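Di-haem cytochrome c peroxidase family protein (Burkholderia thailandensis E264, PDB 6NX0) binds two heme c groups, reaches an atypically stable bis-Fe(IV) state and probably acts as a peroxidase. Local coordinates at residues A[126-140]-A[154-166]. Sequence-based numbering, arbitrary orientation.
With HEC (heme c), chain B.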
loop_
_atom_site.group_PDB
_atom_site.type_symbol
_atom_site.label_atom_id
_atom_site.label_comp_id
_atom_site.label_asym_id
_atom_site.label_seq_id
_atom_site.Cartn_x
_atom_site.Cartn_y
_atom_site.Cartn_z
ATOM N N HIS A 126 -6.949 -4.867 8.901
ATOM C CA HIS A 126 -6.049 -3.756 9.207
ATOM C C HIS A 126 -5.974 -3.723 10.738
ATOM O O HIS A 126 -6.640 -2.923 11.383
ATOM C CB HIS A 126 -6.574 -2.437 8.635
ATOM C CG HIS A 126 -6.711 -2.424 7.142
ATOM N ND1 HIS A 126 -5.621 -2.367 6.301
ATOM C CD2 HIS A 126 -7.803 -2.449 6.344
ATOM C CE1 HIS A 126 -6.037 -2.346 5.047
ATOM N NE2 HIS A 126 -7.358 -2.395 5.047
ATOM N N ASP A 127 -5.161 -4.614 11.299
ATOM C CA ASP A 127 -5.132 -4.873 12.729
ATOM C C ASP A 127 -4.402 -3.747 13.443
ATOM O O ASP A 127 -3.219 -3.520 13.165
ATOM C CB ASP A 127 -4.424 -6.216 12.950
ATOM C CG ASP A 127 -4.351 -6.636 14.398
ATOM O OD1 ASP A 127 -4.767 -5.874 15.301
ATOM O OD2 ASP A 127 -3.877 -7.768 14.617
ATOM N N PRO A 128 -5.043 -3.023 14.367
ATOM C CA PRO A 128 -4.287 -1.991 15.092
ATOM C C PRO A 128 -3.052 -2.538 15.786
ATOM O O PRO A 128 -2.089 -1.782 16.011
ATOM C CB PRO A 128 -5.310 -1.443 16.097
ATOM C CG PRO A 128 -6.309 -2.530 16.259
ATOM C CD PRO A 128 -6.411 -3.168 14.909
ATOM N N GLY A 129 -3.054 -3.808 16.160
ATOM C CA GLY A 129 -1.902 -4.400 16.818
ATOM C C GLY A 129 -0.764 -4.761 15.887
ATOM O O GLY A 129 0.288 -5.214 16.355
ATOM N N ARG A 130 -0.955 -4.581 14.581
ATOM C CA ARG A 130 0.045 -4.884 13.553
ATOM C C ARG A 130 0.101 -3.732 12.551
ATOM O O ARG A 130 0.041 -3.932 11.336
ATOM C CB ARG A 130 -0.258 -6.221 12.850
ATOM C CG ARG A 130 0.903 -6.816 12.007
ATOM C CD ARG A 130 0.496 -8.066 11.235
ATOM N NE ARG A 130 0.082 -9.116 12.150
ATOM C CZ ARG A 130 0.885 -10.012 12.692
ATOM N NH1 ARG A 130 0.394 -10.908 13.540
ATOM N NH2 ARG A 130 2.174 -10.039 12.402
ATOM N N ALA A 131 0.210 -2.499 13.060
ATOM C CA ALA A 131 0.377 -1.300 12.226
ATOM C C ALA A 131 -0.746 -1.152 11.203
ATOM O O ALA A 131 -0.549 -0.605 10.112
ATOM C CB ALA A 131 1.735 -1.296 11.525
ATOM N N PHE A 132 -1.939 -1.624 11.566
ATOM C CA PHE A 132 -3.107 -1.544 10.687
ATOM C C PHE A 132 -2.848 -2.269 9.371
ATOM O O PHE A 132 -3.399 -1.925 8.329
ATOM C CB PHE A 132 -3.539 -0.086 10.486
ATOM C CG PHE A 132 -4.048 0.542 11.745
ATOM C CD1 PHE A 132 -3.183 1.137 12.656
ATOM C CD2 PHE A 132 -5.395 0.477 12.056
ATOM C CE1 PHE A 132 -3.657 1.689 13.852
ATOM C CE2 PHE A 132 -5.880 1.033 13.224
ATOM C CZ PHE A 132 -5.002 1.632 14.140
ATOM N N ALA A 133 -2.057 -3.332 9.434
ATOM C CA ALA A 133 -1.869 -4.306 8.380
ATOM C C ALA A 133 -2.569 -5.600 8.771
ATOM O O ALA A 133 -2.919 -5.790 9.939
ATOM C CB ALA A 133 -0.371 -4.569 8.170
ATOM N N PRO A 134 -2.792 -6.521 7.842
ATOM C CA PRO A 134 -3.626 -7.674 8.192
ATOM C C PRO A 134 -2.916 -8.683 9.076
ATOM O O PRO A 134 -1.746 -9.029 8.873
ATOM C CB PRO A 134 -3.997 -8.282 6.829
ATOM C CG PRO A 134 -2.976 -7.791 5.900
ATOM C CD PRO A 134 -2.589 -6.429 6.378
ATOM N N THR A 135 -3.661 -9.167 10.063
ATOM C CA THR A 135 -3.362 -10.417 10.735
ATOM C C THR A 135 -4.254 -11.460 10.063
ATOM O O THR A 135 -5.484 -11.400 10.173
ATOM C CB THR A 135 -3.595 -10.303 12.239
ATOM O OG1 THR A 135 -2.653 -9.365 12.776
ATOM C CG2 THR A 135 -3.425 -11.634 12.901
ATOM N N LEU A 136 -3.636 -12.333 9.280
ATOM C CA LEU A 136 -4.362 -13.253 8.412
ATOM C C LEU A 136 -5.039 -14.371 9.197
ATOM O O LEU A 136 -4.511 -14.871 10.197
ATOM C CB LEU A 136 -3.402 -13.854 7.393
ATOM C CG LEU A 136 -2.747 -12.864 6.423
ATOM C CD1 LEU A 136 -1.726 -13.600 5.569
ATOM C CD2 LEU A 136 -3.784 -12.154 5.537
ATOM N N SER A 137 -6.224 -14.756 8.730
ATOM C CA SER A 137 -6.962 -15.858 9.306
ATOM C C SER A 137 -6.229 -17.170 9.041
ATOM O O SER A 137 -5.363 -17.251 8.174
ATOM C CB SER A 137 -8.355 -15.925 8.692
ATOM O OG SER A 137 -8.233 -16.337 7.340
ATOM N N PRO A 138 -6.594 -18.246 9.739
ATOM C CA PRO A 138 -5.969 -19.540 9.418
ATOM C C PRO A 138 -6.162 -19.970 7.971
ATOM O O PRO A 138 -5.211 -20.451 7.344
ATOM C CB PRO A 138 -6.647 -20.502 10.408
ATOM C CG PRO A 138 -7.041 -19.626 11.550
ATOM C CD PRO A 138 -7.460 -18.327 10.931
ATOM N N ALA A 139 -7.360 -19.805 7.404
ATOM C CA ALA A 139 -7.549 -20.206 6.018
ATOM C C ALA A 139 -6.701 -19.358 5.086
ATOM O O ALA A 139 -6.212 -19.843 4.061
ATOM C CB ALA A 139 -9.018 -20.103 5.631
ATOM N N ALA A 140 -6.526 -18.081 5.418
ATOM C CA ALA A 140 -5.697 -17.222 4.578
ATOM C C ALA A 140 -4.240 -17.647 4.638
ATOM O O ALA A 140 -3.563 -17.710 3.607
ATOM C CB ALA A 140 -5.857 -15.768 5.007
ATOM N N HIS A 154 -13.879 -16.889 0.676
ATOM C CA HIS A 154 -13.774 -15.629 -0.040
ATOM C C HIS A 154 -12.550 -14.889 0.469
ATOM O O HIS A 154 -12.354 -14.768 1.681
ATOM C CB HIS A 154 -15.037 -14.795 0.138
ATOM C CG HIS A 154 -16.210 -15.388 -0.566
ATOM N ND1 HIS A 154 -16.593 -14.995 -1.827
ATOM C CD2 HIS A 154 -17.022 -16.418 -0.224
ATOM C CE1 HIS A 154 -17.627 -15.729 -2.215
ATOM N NE2 HIS A 154 -17.910 -16.590 -1.257
ATOM N N PHE A 155 -11.723 -14.418 -0.457
ATOM C CA PHE A 155 -10.498 -13.696 -0.119
ATOM C C PHE A 155 -10.362 -12.450 -0.981
ATOM O O PHE A 155 -10.886 -12.378 -2.096
ATOM C CB PHE A 155 -9.253 -14.585 -0.319
ATOM C CG PHE A 155 -9.294 -15.861 0.475
ATOM C CD1 PHE A 155 -9.892 -16.989 -0.047
ATOM C CD2 PHE A 155 -8.742 -15.931 1.740
ATOM C CE1 PHE A 155 -9.941 -18.156 0.679
ATOM C CE2 PHE A 155 -8.787 -17.099 2.471
ATOM C CZ PHE A 155 -9.410 -18.213 1.941
ATOM N N SER A 156 -9.666 -11.463 -0.426
ATOM C CA SER A 156 -9.249 -10.289 -1.179
ATOM C C SER A 156 -8.519 -10.700 -2.453
ATOM O O SER A 156 -7.899 -11.760 -2.518
ATOM C CB SER A 156 -8.326 -9.420 -0.306
ATOM O OG SER A 156 -9.034 -8.875 0.796
ATOM N N ARG A 157 -8.553 -9.819 -3.464
ATOM C CA ARG A 157 -7.832 -10.070 -4.713
ATOM C C ARG A 157 -6.355 -9.703 -4.607
ATOM O O ARG A 157 -5.557 -10.154 -5.447
ATOM C CB ARG A 157 -8.471 -9.289 -5.861
ATOM C CG ARG A 157 -9.867 -9.823 -6.233
ATOM C CD ARG A 157 -10.591 -8.963 -7.286
ATOM N NE ARG A 157 -10.462 -7.517 -7.077
ATOM C CZ ARG A 157 -11.313 -6.749 -6.394
ATOM N NH1 ARG A 157 -11.095 -5.441 -6.295
ATOM N NH2 ARG A 157 -12.372 -7.277 -5.799
ATOM N N ARG A 158 -5.989 -8.920 -3.592
ATOM C CA ARG A 158 -4.635 -8.480 -3.332
ATOM C C ARG A 158 -4.379 -8.560 -1.837
ATOM O O ARG A 158 -5.300 -8.704 -1.037
ATOM C CB ARG A 158 -4.389 -7.041 -3.813
ATOM C CG ARG A 158 -4.482 -6.866 -5.320
ATOM C CD ARG A 158 -4.092 -5.449 -5.788
ATOM N NE ARG A 158 -4.147 -5.336 -7.239
ATOM C CZ ARG A 158 -4.731 -4.336 -7.887
ATOM N NH1 ARG A 158 -5.265 -3.310 -7.216
ATOM N NH2 ARG A 158 -4.755 -4.360 -9.219
ATOM N N ASN A 159 -3.108 -8.419 -1.474
ATOM C CA ASN A 159 -2.729 -8.267 -0.080
ATOM C C ASN A 159 -3.110 -6.877 0.404
ATOM O O ASN A 159 -3.204 -5.926 -0.384
ATOM C CB ASN A 159 -1.221 -8.486 0.081
ATOM C CG ASN A 159 -0.806 -8.714 1.519
ATOM O OD1 ASN A 159 -1.607 -9.103 2.372
ATOM N ND2 ASN A 159 0.483 -8.513 1.787
ATOM N N ALA A 160 -3.351 -6.757 1.706
ATOM C CA ALA A 160 -3.667 -5.447 2.264
ATOM C C ALA A 160 -2.437 -4.812 2.887
ATOM O O ALA A 160 -1.656 -5.505 3.568
ATOM C CB ALA A 160 -4.746 -5.547 3.337
ATOM N N PRO A 161 -2.275 -3.505 2.690
ATOM C CA PRO A 161 -1.164 -2.783 3.313
ATOM C C PRO A 161 -1.497 -2.295 4.715
ATOM O O PRO A 161 -2.653 -2.216 5.133
ATOM C CB PRO A 161 -0.983 -1.594 2.370
ATOM C CG PRO A 161 -2.396 -1.259 2.002
ATOM C CD PRO A 161 -3.063 -2.620 1.810
ATOM N N SER A 162 -0.436 -1.934 5.425
ATOM C CA SER A 162 -0.569 -1.068 6.581
ATOM C C SER A 162 -1.220 0.260 6.199
ATOM O O SER A 162 -0.907 0.857 5.167
ATOM C CB SER A 162 0.821 -0.816 7.169
ATOM O OG SER A 162 0.838 0.245 8.114
ATOM N N LEU A 163 -2.120 0.740 7.052
ATOM C CA LEU A 163 -2.696 2.070 6.862
ATOM C C LEU A 163 -1.989 3.171 7.630
ATOM O O LEU A 163 -2.339 4.338 7.449
ATOM C CB LEU A 163 -4.176 2.079 7.240
ATOM C CG LEU A 163 -5.045 1.040 6.536
ATOM C CD1 LEU A 163 -6.520 1.217 6.911
ATOM C CD2 LEU A 163 -4.880 1.117 5.043
ATOM N N LEU A 164 -0.994 2.867 8.457
ATOM C CA LEU A 164 -0.210 3.972 8.988
ATOM C C LEU A 164 0.462 4.690 7.827
ATOM O O LEU A 164 0.870 4.065 6.836
ATOM C CB LEU A 164 0.822 3.485 10.008
ATOM C CG LEU A 164 0.252 2.876 11.299
ATOM C CD1 LEU A 164 1.409 2.469 12.179
ATOM C CD2 LEU A 164 -0.682 3.817 12.040
ATOM N N TYR A 165 0.554 6.018 7.937
ATOM C CA TYR A 165 1.178 6.907 6.946
ATOM C C TYR A 165 0.346 7.040 5.662
ATOM O O TYR A 165 0.796 7.680 4.698
ATOM C CB TYR A 165 2.625 6.481 6.627
ATOM C CG TYR A 165 3.395 6.299 7.903
ATOM C CD1 TYR A 165 3.829 7.391 8.641
ATOM C CD2 TYR A 165 3.609 5.038 8.419
ATOM C CE1 TYR A 165 4.486 7.223 9.850
ATOM C CE2 TYR A 165 4.275 4.857 9.633
ATOM C CZ TYR A 165 4.696 5.960 10.340
ATOM O OH TYR A 165 5.348 5.838 11.557
ATOM N N VAL A 166 -0.848 6.443 5.611
ATOM C CA VAL A 166 -1.652 6.522 4.399
ATOM C C VAL A 166 -2.091 7.949 4.102
ATOM O O VAL A 166 -2.412 8.263 2.954
ATOM C CB VAL A 166 -2.871 5.566 4.516
ATOM C CG1 VAL A 166 -3.956 6.131 5.445
ATOM C CG2 VAL A 166 -3.462 5.231 3.119
HETATM FE FE HEC B . -8.733 -2.086 3.396
HETATM C CHA HEC B . -6.458 -1.175 0.947
HETATM C CHB HEC B . -9.103 1.180 4.248
HETATM C CHC HEC B . -11.627 -2.834 5.096
HETATM C CHD HEC B . -8.498 -5.385 2.433
HETATM N NA HEC B . -7.865 -0.355 2.784
HETATM C C1A HEC B . -6.976 -0.185 1.742
HETATM C C2A HEC B . -6.628 1.206 1.662
HETATM C C3A HEC B . -7.280 1.836 2.649
HETATM C C4A HEC B . -8.141 0.889 3.309
HETATM C CMA HEC B . -7.310 3.337 2.914
HETATM C CAA HEC B . -5.679 1.823 0.617
HETATM C CBA HEC B . -4.276 1.938 1.184
HETATM C CGA HEC B . -3.256 2.385 0.170
HETATM O O1A HEC B . -2.108 2.665 0.626
HETATM O O2A HEC B . -3.539 2.321 -1.066
HETATM N NB HEC B . -10.125 -1.048 4.447
HETATM C C1B HEC B . -10.093 0.323 4.659
HETATM C C2B HEC B . -11.249 0.677 5.439
HETATM C C3B HEC B . -12.011 -0.410 5.591
HETATM C C4B HEC B . -11.294 -1.516 5.004
HETATM C CMB HEC B . -11.551 2.101 5.917
HETATM C CAB HEC B . -13.336 -0.564 6.366
HETATM C CBB HEC B . -14.453 0.227 5.642
HETATM N NC HEC B . -9.825 -3.775 3.718
HETATM C C1C HEC B . -10.969 -3.865 4.500
HETATM C C2C HEC B . -11.219 -5.272 4.718
HETATM C C3C HEC B . -10.345 -6.003 4.020
HETATM C C4C HEC B . -9.468 -5.065 3.347
HETATM C CMC HEC B . -12.263 -5.811 5.709
HETATM C CAC HEC B . -10.020 -7.495 4.211
HETATM C CBC HEC B . -11.166 -8.392 3.727
HETATM N ND HEC B . -7.643 -3.082 2.004
HETATM C C1D HEC B . -7.691 -4.475 1.797
HETATM C C2D HEC B . -6.851 -4.789 0.671
HETATM C C3D HEC B . -6.286 -3.505 0.178
HETATM C C4D HEC B . -6.806 -2.486 1.048
HETATM C CMD HEC B . -6.694 -6.158 0.037
HETATM C CAD HEC B . -5.362 -3.302 -1.037
HETATM C CBD HEC B . -6.221 -3.489 -2.267
HETATM C CGD HEC B . -5.580 -2.952 -3.535
HETATM O O1D HEC B . -4.439 -2.447 -3.460
HETATM O O2D HEC B . -6.230 -3.135 -4.604
HETATM O O HOH W 1 -10.001 -1.871 1.624
#
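His-126 and Leu-163 meet where the histidine binds heme c, opposite its water ligand, and illustrate how a c-type cytochrome sets the rotation of its proximal ligand. His-126 CB lies 4.0 Å from Leu-163 CD1. Leu-163 CD1 sits over the middle of the imidazole face, 3.7 Å from His-126 CG, while Leu-163 CG approaches the ring most closely at ND1. In the ring plane, the ND1 proton is shared unevenly: Phe-132 O takes the better bond, 3.0 Å from His-126 ND1, and Pro-161 O a weak, bent one (127°). His-126 CD2 lies 3.3 Å from heme NB, CE1 touches Ala-160 CB, and NE2 at the tip binds the iron at 2.2 Å. Bonds at the edge and a leucine over the face thus hold the ring's rotation, and the carbonyls may make it a more electron-rich ligand.

Phe-132 O also accepts from Leu-163 N, the two donors arriving from opposite faces of its carbonyl plane. Beside it, the hydroxyl of Ser-162, swung anti to its backbone N (chi1 167°), donates from OG to Ala-131 O at 2.6 Å and accepts from Leu-164 N in an ST turn. Phe-155 CE2 packs 3.7 Å from Ala-140 CA, where helix 138-142 starts with Ser-137 as N-cap. Phe-109 of helix 99-109 touches both His-126 and Leu-163, while helix 245-260 packs Tyr-259 on Phe-132 and Leu-260 on Val-166.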